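Local coordinates for protein transcriptional regulator (Streptococcus pneumoniae, PDB 2GNP) that is a probable transcriptional regulator that may sense a sugar or sugar phosphate through a putative sugar-binding domain to control gene expression, at residues N58-F63 and D150-V155; V84-L89 and R111-E116; P222-V227 and L245-I250. All blocks are in the same frame, centred on the assembly; numbering follows the deposited sequence.

Interaction 1: residues N58-F63 and D150-V155; sequences NMKIGF and DLDIAV
The F63 ring takes V155 over one face. V155 CB stands 3.8 Å from the ring centroid, 11° off the ring normal, which makes a CH-pi contact, and V155 CG2 reaches F63 CE1. The D152 carboxylate is the second flat group. Its OD2 accepts from K60 N at 2.8 Å through the anti lone pair, in a nearly straight bond of 170°. A water links the same oxygen to N58 O. D152 CG lies anti to its own carbonyl carbon (chi1 -66°), and this turns the carboxylate back to the start of the other strand. The D150 carboxylate offers the syn lone pair of OD1 to K60 NZ, a salt bridge of 3.2 Å. K60 NZ has a second partner in S147 OG.

K60 O is gripped by two donors, D152 N at 2.7 Å and I153 N. Further along, G62 N bonds to I153 O and V155 N to G62 O, the regular parallel pairing of a Rossmann-like sheet. L151 CD1 lies against G62 CA at 3.9 Å. On the face of I61 and F63, I61 and I153 lie side by side, and the selenium of M59 meets I153 CD1 at 3.6 Å.

This face packs against helix 36-54, through L51 and L54, and against helix 67-75, through L69 and V73. Strand 85-88 borders strand 60-63, and strand 223-227 borders strand 153-160.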
ATOM      1  N   ASN A  58      11.650  13.359  13.388  1.00 14.90           N
ATOM      2  CA  ASN A  58      12.105  12.112  14.011  1.00 16.91           C
ATOM      3  C   ASN A  58      11.369  10.846  13.484  1.00 16.54           C
ATOM      4  O   ASN A  58      11.701   9.731  13.890  1.00 19.90           O
ATOM      5  CB  ASN A  58      11.986  12.188  15.543  1.00 16.49           C
ATOM      6  CG  ASN A  58      12.790  13.311  16.130  1.00 22.08           C
ATOM      7  OD1 ASN A  58      13.955  13.535  15.751  1.00 23.55           O
ATOM      8  ND2 ASN A  58      12.185  14.025  17.079  1.00 22.85           N
HETATM    9  N   MSE A  59      10.432  11.005  12.586  1.00 16.83           N
HETATM   10  CA  MSE A  59       9.613   9.847  12.166  1.00 18.25           C
HETATM   11  C   MSE A  59      10.321   8.875  11.217  1.00 16.02           C
HETATM   12  O   MSE A  59      11.164   9.309  10.418  1.00 15.08           O
HETATM   13  CB  MSE A  59       8.360  10.367  11.529  1.00 18.57           C
HETATM   14  CG  MSE A  59       7.437  10.961  12.596  1.00 24.44           C
HETATM   15 SE   MSE A  59       5.811  11.119  11.716  0.75 27.18          SE
HETATM   16  CE  MSE A  59       4.630  11.477  13.239  1.00 27.36           C
ATOM     17  N   LYS A  60       9.974   7.570  11.355  1.00 14.29           N
ATOM     18  CA  LYS A  60      10.425   6.478  10.507  1.00 13.24           C
ATOM     19  C   LYS A  60       9.237   6.143   9.616  1.00 12.66           C
ATOM     20  O   LYS A  60       8.152   5.803  10.130  1.00 12.05           O
ATOM     21  CB  LYS A  60      10.831   5.287  11.380  1.00 15.90           C
ATOM     22  CG  LYS A  60      12.068   5.591  12.231  1.00 18.23           C
ATOM     23  CD  LYS A  60      12.442   4.388  13.070  1.00 27.06           C
ATOM     24  CE  LYS A  60      13.347   3.488  12.278  1.00 29.40           C
ATOM     25  NZ  LYS A  60      13.985   2.491  13.182  1.00 35.12           N
ATOM     26  N   ILE A  61       9.452   6.262   8.291  1.00 11.36           N
ATOM     27  CA  ILE A  61       8.350   6.175   7.360  1.00 11.48           C
ATOM     28  C   ILE A  61       8.670   5.103   6.310  1.00 11.77           C
ATOM     29  O   ILE A  61       9.714   5.198   5.655  1.00 11.70           O
ATOM     30  CB  ILE A  61       8.058   7.562   6.684  1.00 12.94           C
ATOM     31  CG1 ILE A  61       7.714   8.649   7.730  1.00 12.88           C
ATOM     32  CG2 ILE A  61       6.975   7.439   5.635  1.00 12.67           C
ATOM     33  CD1 ILE A  61       7.859  10.109   7.222  1.00 15.96           C
ATOM     34  N   GLY A  62       7.782   4.116   6.173  1.00 10.15           N
ATOM     35  CA  GLY A  62       7.932   3.040   5.133  1.00 10.22           C
ATOM     36  C   GLY A  62       7.092   3.312   3.885  1.00 11.14           C
ATOM     37  O   GLY A  62       5.977   3.781   3.997  1.00 11.64           O
ATOM     38  N   PHE A  63       7.635   3.010   2.696  1.00 11.49           N
ATOM     39  CA  PHE A  63       6.850   3.150   1.452  1.00 12.95           C
ATOM     40  C   PHE A  63       6.778   1.794   0.772  1.00 14.64           C
ATOM     41  O   PHE A  63       7.773   1.029   0.824  1.00 11.66           O
ATOM     42  CB  PHE A  63       7.557   4.083   0.469  1.00 12.13           C
ATOM     43  CG  PHE A  63       6.972   5.472   0.473  1.00 12.33           C
ATOM     44  CD1 PHE A  63       7.080   6.241   1.608  1.00 15.26           C
ATOM     45  CD2 PHE A  63       6.225   5.953  -0.607  1.00 11.90           C
ATOM     46  CE1 PHE A  63       6.509   7.518   1.651  1.00 13.14           C
ATOM     47  CE2 PHE A  63       5.623   7.244  -0.572  1.00 17.56           C
ATOM     48  CZ  PHE A  63       5.788   8.010   0.558  1.00 15.42           C
ATOM     49  N   ASP A 150       9.168  -0.969  14.011  1.00 17.88           N
ATOM     50  CA  ASP A 150       8.913   0.265  14.723  1.00 19.37           C
ATOM     51  C   ASP A 150       8.742   1.518  13.836  1.00 18.42           C
ATOM     52  O   ASP A 150       9.112   2.661  14.208  1.00 19.69           O
ATOM     53  CB  ASP A 150       9.916   0.442  15.875  1.00 21.79           C
ATOM     54  CG  ASP A 150      11.147   1.074  15.446  1.00 27.18           C
ATOM     55  OD1 ASP A 150      11.627   0.730  14.348  1.00 26.52           O
ATOM     56  OD2 ASP A 150      11.614   1.971  16.197  1.00 35.75           O
ATOM     57  N   LEU A 151       8.103   1.306  12.683  1.00 14.22           N
ATOM     58  CA  LEU A 151       7.787   2.450  11.824  1.00 13.48           C
ATOM     59  C   LEU A 151       6.673   3.290  12.424  1.00 12.73           C
ATOM     60  O   LEU A 151       5.780   2.801  13.128  1.00 14.09           O
ATOM     61  CB  LEU A 151       7.320   1.977  10.477  1.00 10.69           C
ATOM     62  CG  LEU A 151       8.457   1.325   9.667  1.00 13.39           C
ATOM     63  CD1 LEU A 151       7.778   0.835   8.353  1.00 16.44           C
ATOM     64  CD2 LEU A 151       9.678   2.214   9.399  1.00 10.43           C
ATOM     65  N   ASP A 152       6.756   4.589  12.143  1.00 12.65           N
ATOM     66  CA  ASP A 152       5.701   5.518  12.536  1.00 12.29           C
ATOM     67  C   ASP A 152       4.568   5.602  11.502  1.00 12.61           C
ATOM     68  O   ASP A 152       3.405   5.711  11.866  1.00 13.96           O
ATOM     69  CB  ASP A 152       6.269   6.924  12.730  1.00 13.48           C
ATOM     70  CG  ASP A 152       7.232   6.971  13.894  1.00 16.88           C
ATOM     71  OD1 ASP A 152       6.761   6.817  15.043  1.00 17.95           O
ATOM     72  OD2 ASP A 152       8.440   7.055  13.679  1.00 16.95           O
ATOM     73  N   ILE A 153       4.953   5.611  10.225  1.00 11.56           N
ATOM     74  CA  ILE A 153       3.975   5.771   9.134  1.00 10.70           C
ATOM     75  C   ILE A 153       4.338   4.747   8.079  1.00 10.57           C
ATOM     76  O   ILE A 153       5.504   4.444   7.914  1.00 11.74           O
ATOM     77  CB  ILE A 153       4.081   7.142   8.507  1.00 11.72           C
ATOM     78  CG1 ILE A 153       3.667   8.202   9.543  1.00 14.49           C
ATOM     79  CG2 ILE A 153       3.246   7.199   7.200  1.00 13.53           C
ATOM     80  CD1 ILE A 153       3.997   9.631   9.002  1.00 20.14           C
ATOM     81  N   ALA A 154       3.325   4.150   7.482  1.00 10.63           N
ATOM     82  CA  ALA A 154       3.536   3.362   6.230  1.00 12.16           C
ATOM     83  C   ALA A 154       2.669   4.038   5.183  1.00 11.12           C
ATOM     84  O   ALA A 154       1.563   4.455   5.502  1.00 12.52           O
ATOM     85  CB  ALA A 154       3.074   1.965   6.414  1.00 13.02           C
ATOM     86  N   VAL A 155       3.150   4.071   3.946  1.00 10.33           N
ATOM     87  CA  VAL A 155       2.400   4.607   2.784  1.00 10.95           C
ATOM     88  C   VAL A 155       2.388   3.513   1.755  1.00 11.51           C
ATOM     89  O   VAL A 155       3.444   3.149   1.291  1.00 10.39           O
ATOM     90  CB  VAL A 155       3.033   5.898   2.221  1.00 12.12           C
ATOM     91  CG1 VAL A 155       2.052   6.622   1.218  1.00 12.20           C
ATOM     92  CG2 VAL A 155       3.357   6.872   3.433  1.00 13.61           C
TER
HETATM   93  O   HOH W   1      10.287   7.773  15.365  1.00 30.22           O

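Interaction 2: residues V84-L89 and R111-E116; sequences VHFYPL and RKFHGE
This contact closes a beta-alpha-beta unit, made of strand 85-88, helix 102-113 and strand 116-117. V84 and F86 hold E116 by its backbone. E116 N donates to V84 O at 3.0 Å, and F86 N donates to E116 O at 2.9 Å. H85 sits between these two bonds and pairs with E116 in parallel register. H85 CA also makes a CA-H...O contact to E116 O.

The side chains of H85 and E116 leave the sheet on the same face and run alongside each other. E116 CG is anti to the backbone N (chi1 -153°) and the chain stays extended, which brings OE1 to 3.6 Å from H85 CE1. The imidazole and carboxylate planes are 41° apart. H85 NE2 has its hydrogen bond with N83 OD1.

In the beta-alpha-beta crossover the chain passes from helix 102-113 to strand 116-117 through H114 and G115. H114 is the first residue to leave the helical backbone, with a positive phi of 44°. G115 follows, and its CA lies against V84 O at 3.2 Å. A water accepts from V84 N and hydrogen-bonds to H114 O, linking the turn after the helix to the residue just before strand 85-88.

F86 packs against the end of helix 102-113. F113 CB comes to the edge of the F86 ring, in its plane, 4.0 Å from CZ. The two side chains cross at about a right angle. I106 and M109 of helix 102-113 also touch F86, while the F113 side chain reaches I76.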
ATOM      1  N   VAL A  84      14.171  12.630   9.928  1.00 16.46           N
ATOM      2  CA  VAL A  84      13.158  11.724   9.321  1.00 16.26           C
ATOM      3  C   VAL A  84      13.933  10.656   8.542  1.00 15.74           C
ATOM      4  O   VAL A  84      14.987  10.962   7.929  1.00 15.73           O
ATOM      5  CB  VAL A  84      12.206  12.464   8.369  1.00 16.46           C
ATOM      6  CG1 VAL A  84      11.223  11.517   7.654  1.00 15.32           C
ATOM      7  CG2 VAL A  84      11.375  13.503   9.171  1.00 15.87           C
ATOM      8  N   HIS A  85      13.418   9.421   8.567  1.00 14.57           N
ATOM      9  CA  HIS A  85      14.118   8.315   7.901  1.00 13.89           C
ATOM     10  C   HIS A  85      13.089   7.580   7.044  1.00 13.45           C
ATOM     11  O   HIS A  85      11.980   7.315   7.546  1.00 13.13           O
ATOM     12  CB  HIS A  85      14.677   7.317   8.928  1.00 15.86           C
ATOM     13  CG  HIS A  85      15.634   7.945   9.897  1.00 17.35           C
ATOM     14  ND1 HIS A  85      16.993   7.736   9.834  1.00 21.38           N
ATOM     15  CD2 HIS A  85      15.424   8.801  10.930  1.00 20.86           C
ATOM     16  CE1 HIS A  85      17.587   8.427  10.795  1.00 19.92           C
ATOM     17  NE2 HIS A  85      16.658   9.093  11.466  1.00 21.03           N
ATOM     18  N   PHE A  86      13.437   7.252   5.792  1.00 11.67           N
ATOM     19  CA  PHE A  86      12.521   6.546   4.865  1.00 10.20           C
ATOM     20  C   PHE A  86      13.085   5.142   4.619  1.00 11.33           C
ATOM     21  O   PHE A  86      14.286   4.997   4.422  1.00 11.86           O
ATOM     22  CB  PHE A  86      12.507   7.313   3.512  1.00 11.41           C
ATOM     23  CG  PHE A  86      11.757   8.636   3.613  1.00 11.06           C
ATOM     24  CD1 PHE A  86      12.452   9.857   3.680  1.00 10.34           C
ATOM     25  CD2 PHE A  86      10.373   8.640   3.770  1.00 11.02           C
ATOM     26  CE1 PHE A  86      11.739  11.033   3.893  1.00 13.58           C
ATOM     27  CE2 PHE A  86       9.638   9.823   3.871  1.00 11.66           C
ATOM     28  CZ  PHE A  86      10.330  11.023   3.939  1.00 12.43           C
ATOM     29  N   TYR A  87      12.180   4.160   4.565  1.00 10.63           N
ATOM     30  CA  TYR A  87      12.522   2.717   4.454  1.00 11.40           C
ATOM     31  C   TYR A  87      11.591   2.126   3.384  1.00 10.93           C
ATOM     32  O   TYR A  87      10.497   2.638   3.147  1.00 11.78           O
ATOM     33  CB  TYR A  87      12.253   1.976   5.767  1.00 12.27           C
ATOM     34  CG  TYR A  87      13.041   2.541   6.917  1.00 12.44           C
ATOM     35  CD1 TYR A  87      12.476   3.553   7.678  1.00 11.23           C
ATOM     36  CD2 TYR A  87      14.325   2.076   7.220  1.00 11.93           C
ATOM     37  CE1 TYR A  87      13.197   4.136   8.760  1.00 14.56           C
ATOM     38  CE2 TYR A  87      15.048   2.632   8.302  1.00 14.61           C
ATOM     39  CZ  TYR A  87      14.448   3.675   9.034  1.00 14.02           C
ATOM     40  OH  TYR A  87      15.158   4.241  10.082  1.00 19.16           O
ATOM     41  N   PRO A  88      12.040   1.026   2.729  1.00 11.47           N
ATOM     42  CA  PRO A  88      11.163   0.249   1.840  1.00 11.34           C
ATOM     43  C   PRO A  88      10.391  -0.762   2.662  1.00 11.82           C
ATOM     44  O   PRO A  88      10.971  -1.409   3.565  1.00 12.97           O
ATOM     45  CB  PRO A  88      12.169  -0.484   0.899  1.00 11.65           C
ATOM     46  CG  PRO A  88      13.458  -0.718   1.798  1.00 11.78           C
ATOM     47  CD  PRO A  88      13.426   0.569   2.767  1.00 10.68           C
ATOM     48  N   LEU A  89       9.103  -0.896   2.361  1.00 11.73           N
ATOM     49  CA  LEU A  89       8.259  -1.936   2.968  1.00 11.92           C
ATOM     50  C   LEU A  89       8.374  -3.248   2.155  1.00 12.75           C
ATOM     51  O   LEU A  89       8.135  -4.353   2.691  1.00 12.00           O
ATOM     52  CB  LEU A  89       6.807  -1.529   3.026  1.00  9.82           C
ATOM     53  CG  LEU A  89       6.566  -0.308   3.960  1.00  9.59           C
ATOM     54  CD1 LEU A  89       5.140   0.146   3.630  1.00 13.21           C
ATOM     55  CD2 LEU A  89       6.757  -0.713   5.451  1.00 12.65           C
ATOM     56  N   ARG A 111      14.238  14.003  -1.007  1.00 15.37           N
ATOM     57  CA  ARG A 111      14.468  15.349  -1.529  1.00 16.48           C
ATOM     58  C   ARG A 111      13.546  16.378  -0.901  1.00 17.36           C
ATOM     59  O   ARG A 111      13.970  17.522  -0.660  1.00 18.43           O
ATOM     60  CB  ARG A 111      14.342  15.374  -3.054  1.00 17.68           C
ATOM     61  CG  ARG A 111      15.402  14.535  -3.760  1.00 17.94           C
ATOM     62  CD  ARG A 111      15.237  14.704  -5.273  1.00 20.61           C
ATOM     63  NE  ARG A 111      15.634  16.052  -5.673  1.00 29.36           N
ATOM     64  CZ  ARG A 111      15.281  16.634  -6.827  1.00 33.00           C
ATOM     65  NH1 ARG A 111      14.475  16.008  -7.688  1.00 35.89           N
ATOM     66  NH2 ARG A 111      15.713  17.859  -7.100  1.00 33.65           N
ATOM     67  N   LYS A 112      12.302  15.975  -0.646  1.00 15.14           N
ATOM     68  CA  LYS A 112      11.294  16.923  -0.193  1.00 17.26           C
ATOM     69  C   LYS A 112      11.291  17.076   1.320  1.00 16.70           C
ATOM     70  O   LYS A 112      10.871  18.097   1.832  1.00 18.20           O
ATOM     71  CB  LYS A 112       9.933  16.532  -0.729  1.00 16.61           C
ATOM     72  CG  LYS A 112       9.846  16.918  -2.204  1.00 19.05           C
ATOM     73  CD  LYS A 112       8.506  16.715  -2.788  1.00 23.16           C
ATOM     74  CE  LYS A 112       8.361  17.371  -4.180  1.00 22.31           C
ATOM     75  NZ  LYS A 112       7.114  16.826  -4.763  1.00 21.83           N
ATOM     76  N   PHE A 113      11.778  16.064   2.048  1.00 15.80           N
ATOM     77  CA  PHE A 113      11.723  16.073   3.502  1.00 16.64           C
ATOM     78  C   PHE A 113      13.106  15.936   4.165  1.00 17.78           C
ATOM     79  O   PHE A 113      13.215  15.770   5.388  1.00 16.12           O
ATOM     80  CB  PHE A 113      10.739  14.979   3.982  1.00 18.28           C
ATOM     81  CG  PHE A 113       9.330  15.267   3.571  1.00 17.69           C
ATOM     82  CD1 PHE A 113       8.492  16.073   4.387  1.00 16.45           C
ATOM     83  CD2 PHE A 113       8.832  14.775   2.370  1.00 13.71           C
ATOM     84  CE1 PHE A 113       7.175  16.356   3.957  1.00 19.30           C
ATOM     85  CE2 PHE A 113       7.567  15.065   1.900  1.00 14.66           C
ATOM     86  CZ  PHE A 113       6.696  15.848   2.701  1.00 16.74           C
ATOM     87  N   HIS A 114      14.130  16.017   3.313  1.00 18.15           N
ATOM     88  CA  HIS A 114      15.526  15.903   3.651  1.00 18.57           C
ATOM     89  C   HIS A 114      15.763  14.762   4.593  1.00 17.92           C
ATOM     90  O   HIS A 114      16.374  14.914   5.642  1.00 19.01           O
ATOM     91  CB  HIS A 114      16.065  17.193   4.218  1.00 20.57           C
ATOM     92  CG  HIS A 114      16.348  18.193   3.157  1.00 21.57           C
ATOM     93  ND1 HIS A 114      17.546  18.220   2.464  1.00 28.37           N
ATOM     94  CD2 HIS A 114      15.549  19.128   2.586  1.00 21.91           C
ATOM     95  CE1 HIS A 114      17.495  19.176   1.551  1.00 26.34           C
ATOM     96  NE2 HIS A 114      16.299  19.737   1.600  1.00 28.59           N
ATOM     97  N   GLY A 115      15.290  13.594   4.194  1.00 16.52           N
ATOM     98  CA  GLY A 115      15.433  12.441   5.097  1.00 17.51           C
ATOM     99  C   GLY A 115      16.585  11.522   4.692  1.00 16.26           C
ATOM    100  O   GLY A 115      17.119  11.584   3.563  1.00 17.25           O
ATOM    101  N   GLU A 116      16.931  10.629   5.610  1.00 14.65           N
ATOM    102  CA  GLU A 116      17.957   9.670   5.395  1.00 16.27           C
ATOM    103  C   GLU A 116      17.233   8.434   4.855  1.00 16.87           C
ATOM    104  O   GLU A 116      16.097   8.211   5.261  1.00 17.32           O
ATOM    105  CB  GLU A 116      18.646   9.426   6.731  1.00 17.23           C
ATOM    106  CG  GLU A 116      20.059   8.983   6.541  1.00 21.74           C
ATOM    107  CD  GLU A 116      20.822   8.658   7.857  1.00 18.37           C
ATOM    108  OE1 GLU A 116      20.520   9.242   8.956  1.00 24.46           O
ATOM    109  OE2 GLU A 116      21.737   7.850   7.721  1.00 22.08           O
TER
HETATM  110  O   HOH W   2      14.622  15.029   7.993  1.00 18.44           O

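Interaction 3: residues P222-V227 and L245-I250; sequences PQSLAV and LVNHLI
N247 and S224 carry most of the side-chain polar bonds. S224 N donates to N247 OD1 at 2.9 Å, in an almost straight bond of 177°, with the donor tilted 34° from the plane of the amide. N247 N in turn donates to S224 OG at 2.9 Å. The S224 hydroxyl lies between its own backbone N and carbonyl carbon (chi1 48°), a rotation that turns it toward the backbone of N247. N247 ND2 makes weak bonds to P222 O and to I221 O. A water lies between N247 OD1 and Q223 OE1, within hydrogen-bonding distance of both. Q223 NE2 bonds to E23 OE2.

The backbone bonds are regular toward the end of the pair. A226 N donates to H248 O at 2.8 Å, and I250 N donates to A226 O at 3.0 Å. Earlier in the pair S224 O receives two weak bonds, from H248 N and N247 N.

Apolar contacts lie on both faces of the sheet. On one, L225 CD1 sits over a face of the H248 imidazole, 3.9 Å from its centroid and offset toward the rim, as a CH-pi contact. The same methyl touches I250 CG1 at 3.7 Å. H248 NE2 bonds to E26 OE1 on the neighbouring strand 24-28. On the other face, A226 CB meets V246 CG2 at 4.0 Å and also touches L249 CD1.

Strand 223-227, helix 234-242 and strand 248-252 form a beta-alpha-beta unit with adjacent parallel strands, as in Rossmann-like folds.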
ATOM      1  N   PRO A 222       1.476   2.679  13.719  1.00 14.33           N
ATOM      2  CA  PRO A 222       0.503   3.668  14.191  1.00 15.35           C
ATOM      3  C   PRO A 222      -0.302   4.391  13.133  1.00 16.07           C
ATOM      4  O   PRO A 222      -1.515   4.620  13.329  1.00 16.91           O
ATOM      5  CB  PRO A 222       1.370   4.662  14.980  1.00 16.94           C
ATOM      6  CG  PRO A 222       2.544   3.881  15.412  1.00 15.85           C
ATOM      7  CD  PRO A 222       2.813   2.865  14.343  1.00 15.50           C
ATOM      8  N   GLN A 223       0.345   4.801  12.027  1.00 15.03           N
ATOM      9  CA  GLN A 223      -0.419   5.461  10.954  1.00 16.13           C
ATOM     10  C   GLN A 223      -0.085   4.766   9.641  1.00 14.87           C
ATOM     11  O   GLN A 223       1.037   4.822   9.200  1.00 16.93           O
ATOM     12  CB  GLN A 223      -0.110   6.959  10.886  1.00 17.98           C
ATOM     13  CG  GLN A 223      -0.660   7.819  12.059  1.00 20.56           C
ATOM     14  CD  GLN A 223      -2.100   7.591  12.276  1.00 32.18           C
ATOM     15  OE1 GLN A 223      -2.862   7.374  11.310  1.00 34.93           O
ATOM     16  NE2 GLN A 223      -2.520   7.624  13.550  1.00 34.45           N
ATOM     17  N   SER A 224      -1.041   4.053   9.075  1.00 13.45           N
ATOM     18  CA  SER A 224      -0.785   3.351   7.809  1.00 12.89           C
ATOM     19  C   SER A 224      -1.788   3.836   6.800  1.00 11.35           C
ATOM     20  O   SER A 224      -3.008   3.667   6.950  1.00 12.35           O
ATOM     21  CB  SER A 224      -0.900   1.832   7.972  1.00 13.69           C
ATOM     22  OG  SER A 224      -2.098   1.488   8.668  1.00 12.41           O
ATOM     23  N   LEU A 225      -1.266   4.418   5.752  1.00 11.35           N
ATOM     24  CA  LEU A 225      -2.089   5.136   4.765  1.00 13.31           C
ATOM     25  C   LEU A 225      -2.076   4.344   3.499  1.00 13.34           C
ATOM     26  O   LEU A 225      -0.994   4.185   2.887  1.00 12.93           O
ATOM     27  CB  LEU A 225      -1.498   6.522   4.510  1.00 15.02           C
ATOM     28  CG  LEU A 225      -2.007   7.386   3.336  1.00 13.58           C
ATOM     29  CD1 LEU A 225      -3.512   7.642   3.574  1.00 18.63           C
ATOM     30  CD2 LEU A 225      -1.225   8.765   3.241  1.00 14.84           C
ATOM     31  N   ALA A 226      -3.250   3.883   3.054  1.00 12.95           N
ATOM     32  CA  ALA A 226      -3.355   3.280   1.742  1.00 13.73           C
ATOM     33  C   ALA A 226      -4.099   4.242   0.818  1.00 13.87           C
ATOM     34  O   ALA A 226      -5.111   4.799   1.223  1.00 14.15           O
ATOM     35  CB  ALA A 226      -4.104   1.933   1.826  1.00 14.83           C
ATOM     36  N   VAL A 227      -3.597   4.417  -0.409  1.00 13.65           N
ATOM     37  CA  VAL A 227      -4.320   5.183  -1.413  1.00 13.06           C
ATOM     38  C   VAL A 227      -4.671   4.248  -2.557  1.00 14.30           C
ATOM     39  O   VAL A 227      -3.756   3.619  -3.174  1.00 14.16           O
ATOM     40  CB  VAL A 227      -3.421   6.346  -1.932  1.00 14.07           C
ATOM     41  CG1 VAL A 227      -4.220   7.204  -2.920  1.00 14.76           C
ATOM     42  CG2 VAL A 227      -2.910   7.169  -0.764  1.00 15.60           C
ATOM     43  N   LEU A 245      -5.912  -4.183   7.869  1.00 14.09           N
ATOM     44  CA  LEU A 245      -4.474  -4.166   7.471  1.00 13.31           C
ATOM     45  C   LEU A 245      -3.851  -2.782   7.457  1.00 13.53           C
ATOM     46  O   LEU A 245      -2.659  -2.671   7.698  1.00 15.47           O
ATOM     47  CB  LEU A 245      -4.178  -4.872   6.166  1.00 13.45           C
ATOM     48  CG  LEU A 245      -4.674  -6.335   6.119  1.00 14.01           C
ATOM     49  CD1 LEU A 245      -4.362  -7.004   4.742  1.00 13.15           C
ATOM     50  CD2 LEU A 245      -4.022  -7.178   7.270  1.00 15.05           C
ATOM     51  N   VAL A 246      -4.642  -1.754   7.156  1.00 14.44           N
ATOM     52  CA  VAL A 246      -4.222  -0.377   7.354  1.00 13.71           C
ATOM     53  C   VAL A 246      -5.306   0.357   8.140  1.00 12.64           C
ATOM     54  O   VAL A 246      -6.429  -0.127   8.320  1.00 13.16           O
ATOM     55  CB  VAL A 246      -4.011   0.361   5.979  1.00 14.53           C
ATOM     56  CG1 VAL A 246      -2.972  -0.409   5.094  1.00 14.76           C
ATOM     57  CG2 VAL A 246      -5.342   0.433   5.304  1.00 15.33           C
ATOM     58  N   ASN A 247      -4.948   1.510   8.659  1.00 11.70           N
ATOM     59  CA  ASN A 247      -5.872   2.313   9.495  1.00 12.46           C
ATOM     60  C   ASN A 247      -6.270   3.635   8.899  1.00 11.30           C
ATOM     61  O   ASN A 247      -6.957   4.393   9.558  1.00 12.36           O
ATOM     62  CB  ASN A 247      -5.391   2.455  10.952  1.00 11.85           C
ATOM     63  CG  ASN A 247      -4.055   3.092  11.068  1.00 15.42           C
ATOM     64  OD1 ASN A 247      -3.689   3.942  10.254  1.00 13.51           O
ATOM     65  ND2 ASN A 247      -3.242   2.603  12.035  1.00 19.78           N
ATOM     66  N   HIS A 248      -5.805   3.931   7.680  1.00 11.66           N
ATOM     67  CA  HIS A 248      -6.181   5.171   6.986  1.00 12.41           C
ATOM     68  C   HIS A 248      -6.283   4.913   5.507  1.00 12.64           C
ATOM     69  O   HIS A 248      -5.314   4.444   4.873  1.00 13.99           O
ATOM     70  CB  HIS A 248      -5.119   6.221   7.252  1.00 11.01           C
ATOM     71  CG  HIS A 248      -5.514   7.631   6.855  1.00 12.98           C
ATOM     72  ND1 HIS A 248      -4.912   8.742   7.422  1.00 14.92           N
ATOM     73  CD2 HIS A 248      -6.415   8.103   5.957  1.00 14.87           C
ATOM     74  CE1 HIS A 248      -5.432   9.842   6.891  1.00 17.38           C
ATOM     75  NE2 HIS A 248      -6.355   9.488   6.008  1.00 16.39           N
ATOM     76  N   LEU A 249      -7.460   5.187   4.959  1.00 12.48           N
ATOM     77  CA  LEU A 249      -7.700   4.899   3.562  1.00 11.91           C
ATOM     78  C   LEU A 249      -8.118   6.190   2.858  1.00 12.56           C
ATOM     79  O   LEU A 249      -8.812   6.987   3.421  1.00 13.10           O
ATOM     80  CB  LEU A 249      -8.812   3.821   3.418  1.00 12.87           C
ATOM     81  CG  LEU A 249      -9.271   3.487   1.967  1.00 14.28           C
ATOM     82  CD1 LEU A 249      -8.176   2.875   1.090  1.00 14.83           C
ATOM     83  CD2 LEU A 249     -10.569   2.624   1.907  1.00 13.30           C
ATOM     84  N   ILE A 250      -7.550   6.415   1.671  1.00 12.00           N
ATOM     85  CA  ILE A 250      -8.017   7.441   0.742  1.00 12.75           C
ATOM     86  C   ILE A 250      -8.502   6.714  -0.532  1.00 14.66           C
ATOM     87  O   ILE A 250      -7.757   5.973  -1.193  1.00 14.20           O
ATOM     88  CB  ILE A 250      -6.921   8.388   0.417  1.00 13.44           C
ATOM     89  CG1 ILE A 250      -6.431   9.026   1.727  1.00 12.47           C
ATOM     90  CG2 ILE A 250      -7.496   9.487  -0.506  1.00 11.69           C
ATOM     91  CD1 ILE A 250      -5.414  10.189   1.549  1.00 16.13           C
TER
HETATM   92  O   HOH W   3      -5.154   6.429  10.962  1.00 25.38           O

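All three interactions belong to one mixed sheet. Its parallel strands run in the order 116-117, 85-88, 60-63, 153-160, 223-227, 248-252 and 24-28. Interaction 2 joins the first two, interaction 1 the third and fourth, and interaction 3 the fifth and sixth. The centres of interactions 1 and 2 are about 9 Å apart, those of 1 and 3 about 12 Å, and those of 2 and 3 about 18 Å. Probable backbone hydrogen bonds tie interaction 1 to both others. Along the chain, interaction 2 is nested in the loop closed by interaction 1, and interaction 3 follows. Helix 36-54 packs on interactions 1 and 3. These parallel pairings fit the Rossmann-like fold of the putative sugar-binding domain.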